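Local coordinates for macrolide export ATP-binding/permease protein MacB (Actinobacillus actinomycetemcomitans, PDB 3FTJ) that probably exports macrolides across the inner membrane as the ABC transporter of the tripartite MacAB-TdeA efflux system, represented here by its periplasmic region, at residues 105-118 and 132-144. Sequence-based numbering, arbitrary orientation.
Sequences QVVVLDESAKKAIF and KRPFRVIGVVSDQ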
loop_
_atom_site.group_PDB
_atom_site.type_symbol
_atom_site.label_atom_id
_atom_site.label_comp_id
_atom_site.label_asym_id
_atom_site.label_seq_id
_atom_site.Cartn_x
_atom_site.Cartn_y
_atom_site.Cartn_z
ATOM N N GLN A 105 3.508 -9.040 -14.691
ATOM C CA GLN A 105 2.303 -8.261 -14.949
ATOM C C GLN A 105 1.086 -9.073 -14.546
ATOM O O GLN A 105 0.351 -9.602 -15.385
ATOM C CB GLN A 105 2.236 -7.828 -16.411
ATOM C CG GLN A 105 3.290 -6.784 -16.745
ATOM C CD GLN A 105 3.538 -6.634 -18.240
ATOM O OE1 GLN A 105 4.664 -6.405 -18.662
ATOM N NE2 GLN A 105 2.487 -6.763 -19.040
ATOM N N VAL A 106 0.912 -9.206 -13.240
ATOM C CA VAL A 106 -0.229 -9.914 -12.690
ATOM C C VAL A 106 -0.966 -8.964 -11.775
ATOM O O VAL A 106 -0.369 -8.053 -11.203
ATOM C CB VAL A 106 0.193 -11.175 -11.888
ATOM C CG1 VAL A 106 0.823 -12.225 -12.818
ATOM C CG2 VAL A 106 1.148 -10.802 -10.766
ATOM N N VAL A 107 -2.266 -9.170 -11.633
ATOM C CA VAL A 107 -3.043 -8.284 -10.798
ATOM C C VAL A 107 -3.979 -9.054 -9.885
ATOM O O VAL A 107 -4.500 -10.117 -10.247
ATOM C CB VAL A 107 -3.811 -7.236 -11.661
ATOM C CG1 VAL A 107 -4.760 -7.912 -12.624
ATOM C CG2 VAL A 107 -4.550 -6.272 -10.770
ATOM N N VAL A 108 -4.166 -8.527 -8.683
ATOM C CA VAL A 108 -5.157 -9.062 -7.761
ATOM C C VAL A 108 -6.316 -8.068 -7.675
ATOM O O VAL A 108 -6.107 -6.886 -7.416
ATOM C CB VAL A 108 -4.546 -9.329 -6.363
ATOM C CG1 VAL A 108 -5.629 -9.695 -5.364
ATOM C CG2 VAL A 108 -3.486 -10.438 -6.446
ATOM N N LEU A 109 -7.537 -8.544 -7.910
ATOM C CA LEU A 109 -8.700 -7.667 -7.921
ATOM C C LEU A 109 -9.351 -7.486 -6.553
ATOM O O LEU A 109 -9.321 -8.366 -5.692
ATOM C CB LEU A 109 -9.747 -8.160 -8.916
ATOM C CG LEU A 109 -9.330 -8.240 -10.381
ATOM C CD1 LEU A 109 -10.555 -8.552 -11.229
ATOM C CD2 LEU A 109 -8.691 -6.941 -10.824
ATOM N N ASP A 110 -9.932 -6.311 -6.380
ATOM C CA ASP A 110 -10.812 -6.002 -5.269
ATOM C C ASP A 110 -12.137 -6.736 -5.495
ATOM O O ASP A 110 -12.505 -7.032 -6.629
ATOM C CB ASP A 110 -11.047 -4.491 -5.283
ATOM C CG ASP A 110 -11.824 -4.009 -4.114
ATOM O OD1 ASP A 110 -11.251 -3.248 -3.302
ATOM O OD2 ASP A 110 -13.012 -4.382 -4.011
ATOM N N GLU A 111 -12.849 -7.034 -4.416
ATOM C CA GLU A 111 -14.153 -7.675 -4.513
ATOM C C GLU A 111 -15.061 -6.879 -5.446
ATOM O O GLU A 111 -15.646 -7.419 -6.391
ATOM C CB GLU A 111 -14.789 -7.760 -3.126
ATOM C CG GLU A 111 -15.884 -8.784 -2.994
ATOM C CD GLU A 111 -15.341 -10.173 -2.731
ATOM O OE1 GLU A 111 -14.395 -10.578 -3.441
ATOM O OE2 GLU A 111 -15.862 -10.858 -1.819
ATOM N N SER A 112 -15.165 -5.584 -5.185
ATOM C CA SER A 112 -16.043 -4.735 -5.976
ATOM C C SER A 112 -15.499 -4.482 -7.385
ATOM O O SER A 112 -16.266 -4.188 -8.306
ATOM C CB SER A 112 -16.332 -3.419 -5.247
ATOM O OG SER A 112 -15.131 -2.787 -4.846
ATOM N N ALA A 113 -14.185 -4.605 -7.557
ATOM C CA ALA A 113 -13.589 -4.489 -8.885
ATOM C C ALA A 113 -13.990 -5.699 -9.727
ATOM O O ALA A 113 -14.400 -5.556 -10.883
ATOM C CB ALA A 113 -12.065 -4.374 -8.797
ATOM N N LYS A 114 -13.874 -6.888 -9.136
ATOM C CA LYS A 114 -14.287 -8.123 -9.793
ATOM C C LYS A 114 -15.738 -8.014 -10.264
ATOM O O LYS A 114 -16.054 -8.319 -11.413
ATOM C CB LYS A 114 -14.117 -9.305 -8.837
ATOM C CG LYS A 114 -14.267 -10.674 -9.480
ATOM C CD LYS A 114 -15.730 -11.078 -9.633
ATOM C CE LYS A 114 -15.862 -12.320 -10.508
ATOM N NZ LYS A 114 -17.255 -12.870 -10.542
ATOM N N LYS A 115 -16.614 -7.566 -9.374
ATOM C CA LYS A 115 -18.022 -7.407 -9.707
ATOM C C LYS A 115 -18.251 -6.405 -10.838
ATOM O O LYS A 115 -19.041 -6.660 -11.741
ATOM C CB LYS A 115 -18.828 -6.985 -8.476
ATOM C CG LYS A 115 -20.280 -6.661 -8.799
ATOM C CD LYS A 115 -21.018 -6.059 -7.617
ATOM C CE LYS A 115 -22.482 -5.802 -7.959
ATOM N NZ LYS A 115 -23.167 -5.030 -6.885
ATOM N N ALA A 116 -17.563 -5.271 -10.790
ATOM C CA ALA A 116 -17.767 -4.211 -11.775
ATOM C C ALA A 116 -17.287 -4.604 -13.166
ATOM O O ALA A 116 -17.919 -4.282 -14.174
ATOM C CB ALA A 116 -17.075 -2.928 -11.324
ATOM N N ILE A 117 -16.172 -5.317 -13.213
ATOM C CA ILE A 117 -15.509 -5.633 -14.469
ATOM C C ILE A 117 -15.908 -6.996 -15.013
ATOM O O ILE A 117 -15.903 -7.215 -16.221
ATOM C CB ILE A 117 -13.995 -5.667 -14.261
ATOM C CG1 ILE A 117 -13.483 -4.302 -13.816
ATOM C CG2 ILE A 117 -13.292 -6.131 -15.522
ATOM C CD1 ILE A 117 -12.143 -4.402 -13.135
ATOM N N PHE A 118 -16.234 -7.921 -14.119
ATOM C CA PHE A 118 -16.464 -9.303 -14.522
ATOM C C PHE A 118 -17.850 -9.831 -14.156
ATOM O O PHE A 118 -18.263 -10.879 -14.642
ATOM C CB PHE A 118 -15.374 -10.214 -13.953
ATOM C CG PHE A 118 -14.050 -10.079 -14.656
ATOM C CD1 PHE A 118 -12.950 -9.543 -14.006
ATOM C CD2 PHE A 118 -13.911 -10.475 -15.978
ATOM C CE1 PHE A 118 -11.734 -9.415 -14.658
ATOM C CE2 PHE A 118 -12.695 -10.347 -16.640
ATOM C CZ PHE A 118 -11.608 -9.815 -15.978
ATOM N N LYS A 132 -2.885 0.806 -21.549
ATOM C CA LYS A 132 -2.265 0.076 -22.660
ATOM C C LYS A 132 -1.397 -1.126 -22.254
ATOM O O LYS A 132 -0.953 -1.881 -23.112
ATOM C CB LYS A 132 -1.467 1.020 -23.562
ATOM C CG LYS A 132 -2.315 2.092 -24.224
ATOM C CD LYS A 132 -1.446 3.028 -25.038
ATOM C CE LYS A 132 -0.906 2.340 -26.270
ATOM N NZ LYS A 132 -0.147 3.302 -27.116
ATOM N N ARG A 133 -1.164 -1.299 -20.957
ATOM C CA ARG A 133 -0.317 -2.386 -20.473
ATOM C C ARG A 133 -1.159 -3.555 -19.951
ATOM O O ARG A 133 -1.958 -3.381 -19.038
ATOM C CB ARG A 133 0.619 -1.863 -19.379
ATOM C CG ARG A 133 1.331 -2.948 -18.587
ATOM C CD ARG A 133 2.596 -3.379 -19.275
ATOM N NE ARG A 133 3.486 -2.242 -19.493
ATOM C CZ ARG A 133 4.679 -2.334 -20.070
ATOM N NH1 ARG A 133 5.125 -3.514 -20.480
ATOM N NH2 ARG A 133 5.425 -1.255 -20.234
ATOM N N PRO A 134 -0.987 -4.752 -20.536
ATOM C CA PRO A 134 -1.777 -5.923 -20.145
ATOM C C PRO A 134 -1.305 -6.603 -18.859
ATOM O O PRO A 134 -0.115 -6.877 -18.708
ATOM C CB PRO A 134 -1.581 -6.857 -21.342
ATOM C CG PRO A 134 -0.191 -6.585 -21.740
ATOM C CD PRO A 134 -0.158 -5.057 -21.714
ATOM N N PHE A 135 -2.245 -6.877 -17.959
ATOM C CA PHE A 135 -1.996 -7.619 -16.726
ATOM C C PHE A 135 -2.925 -8.815 -16.663
ATOM O O PHE A 135 -4.096 -8.716 -17.044
ATOM C CB PHE A 135 -2.288 -6.753 -15.500
ATOM C CG PHE A 135 -1.292 -5.668 -15.267
ATOM C CD1 PHE A 135 -1.366 -4.481 -15.974
ATOM C CD2 PHE A 135 -0.292 -5.821 -14.323
ATOM C CE1 PHE A 135 -0.444 -3.472 -15.758
ATOM C CE2 PHE A 135 0.624 -4.807 -14.093
ATOM C CZ PHE A 135 0.551 -3.635 -14.815
ATOM N N ARG A 136 -2.413 -9.934 -16.158
ATOM C CA ARG A 136 -3.231 -11.133 -15.980
ATOM C C ARG A 136 -3.792 -11.226 -14.559
ATOM O O ARG A 136 -3.048 -11.127 -13.586
ATOM C CB ARG A 136 -2.417 -12.385 -16.322
ATOM C CG ARG A 136 -3.110 -13.685 -15.983
ATOM C CD ARG A 136 -2.348 -14.873 -16.563
ATOM N NE ARG A 136 -0.949 -14.896 -16.137
ATOM C CZ ARG A 136 -0.523 -15.444 -15.004
ATOM N NH1 ARG A 136 -1.393 -16.012 -14.178
ATOM N NH2 ARG A 136 0.769 -15.428 -14.692
ATOM N N VAL A 137 -5.107 -11.396 -14.447
ATOM C CA VAL A 137 -5.768 -11.519 -13.152
ATOM C C VAL A 137 -5.461 -12.867 -12.490
ATOM O O VAL A 137 -5.765 -13.925 -13.047
ATOM C CB VAL A 137 -7.291 -11.349 -13.294
ATOM C CG1 VAL A 137 -7.966 -11.458 -11.931
ATOM C CG2 VAL A 137 -7.611 -10.011 -13.938
ATOM N N ILE A 138 -4.851 -12.830 -11.309
ATOM C CA ILE A 138 -4.447 -14.068 -10.650
ATOM C C ILE A 138 -5.286 -14.371 -9.407
ATOM O O ILE A 138 -5.266 -15.493 -8.895
ATOM C CB ILE A 138 -2.933 -14.071 -10.266
ATOM C CG1 ILE A 138 -2.601 -12.918 -9.311
ATOM C CG2 ILE A 138 -2.054 -14.004 -11.500
ATOM C CD1 ILE A 138 -1.250 -13.083 -8.611
ATOM N N GLY A 139 -6.037 -13.383 -8.931
ATOM C CA GLY A 139 -6.806 -13.567 -7.719
ATOM C C GLY A 139 -7.733 -12.415 -7.389
ATOM O O GLY A 139 -7.786 -11.410 -8.113
ATOM N N VAL A 140 -8.456 -12.573 -6.280
ATOM C CA VAL A 140 -9.443 -11.607 -5.816
ATOM C C VAL A 140 -9.412 -11.559 -4.295
ATOM O O VAL A 140 -9.364 -12.603 -3.645
ATOM C CB VAL A 140 -10.869 -12.021 -6.244
ATOM C CG1 VAL A 140 -11.894 -10.991 -5.781
ATOM C CG2 VAL A 140 -10.941 -12.197 -7.742
ATOM N N VAL A 141 -9.435 -10.356 -3.730
ATOM C CA VAL A 141 -9.471 -10.191 -2.279
ATOM C C VAL A 141 -10.708 -9.404 -1.859
ATOM O O VAL A 141 -11.347 -8.747 -2.683
ATOM C CB VAL A 141 -8.227 -9.447 -1.752
ATOM C CG1 VAL A 141 -6.980 -10.311 -1.888
ATOM C CG2 VAL A 141 -8.050 -8.116 -2.476
ATOM N N SER A 142 -11.059 -9.481 -0.579
ATOM C CA SER A 142 -12.124 -8.642 -0.048
ATOM C C SER A 142 -11.650 -7.191 -0.105
ATOM O O SER A 142 -10.448 -6.931 -0.168
ATOM C CB SER A 142 -12.447 -9.037 1.386
ATOM O OG SER A 142 -11.323 -8.831 2.219
ATOM N N ASP A 143 -12.574 -6.239 -0.092
ATOM C CA ASP A 143 -12.172 -4.843 -0.243
ATOM C C ASP A 143 -11.985 -4.077 1.064
ATOM O O ASP A 143 -12.276 -4.584 2.147
ATOM C CB ASP A 143 -13.120 -4.086 -1.178
ATOM C CG ASP A 143 -14.528 -4.609 -1.129
ATOM O OD1 ASP A 143 -14.995 -4.950 -0.024
ATOM O OD2 ASP A 143 -15.166 -4.676 -2.200
ATOM N N GLN A 144 -11.487 -2.850 0.941
ATOM C CA GLN A 144 -11.209 -2.000 2.089
ATOM C C GLN A 144 -12.486 -1.594 2.814
ATOM O O GLN A 144 -13.247 -0.760 2.324
ATOM C CB GLN A 144 -10.440 -0.754 1.650
ATOM C CG GLN A 144 -9.024 -1.029 1.162
ATOM C CD GLN A 144 -8.149 -1.657 2.233
ATOM O OE1 GLN A 144 -8.579 -2.556 2.956
ATOM N NE2 GLN A 144 -6.910 -1.190 2.336
#
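V107 and L109 each bond through N and O to two different residues of strand 133-141, the mark of a parallel pair. V107 N donates to R136 O and I138 N to V107 O, flanking V137; L109 N donates to G139 O and V141 N to L109 O (2.8 Å), flanking V140. The partner step lengthens from two residues around V107 to three between I138 and V141, with I138 near-helical (psi -14°): a beta bulge.

At the start of the pair, the Q105 side chain runs extended beyond CG and places NE2 2.6 Å from P134 O, in both the amide and the carbonyl plane, while OE1 takes only a weak bond from R133 NH1.

Apolar contacts separate by face. V106 CG1 meets I138 CG2 at 3.6 Å and lies over one face of the R136 guanidinium; V108 CG1 abuts V141 CG1. On the opposite face V137 spreads its methyls, CG2 to V107 CG1 (3.8 Å) and CG1 to L109 CG, with F118 CE1 4.2 Å from CG2; V128 of strand 127-130 also packs there.

D110 N-caps helix 111-118: S112 N donates to D110 OD2 at 2.7 Å, though the position of OD2 is less certain, and N155 binds OD1. Backbone bonding thus fixes strand alignment across the bulge, within the MacB-like periplasmic core domain, while valine-rich packing secures both faces.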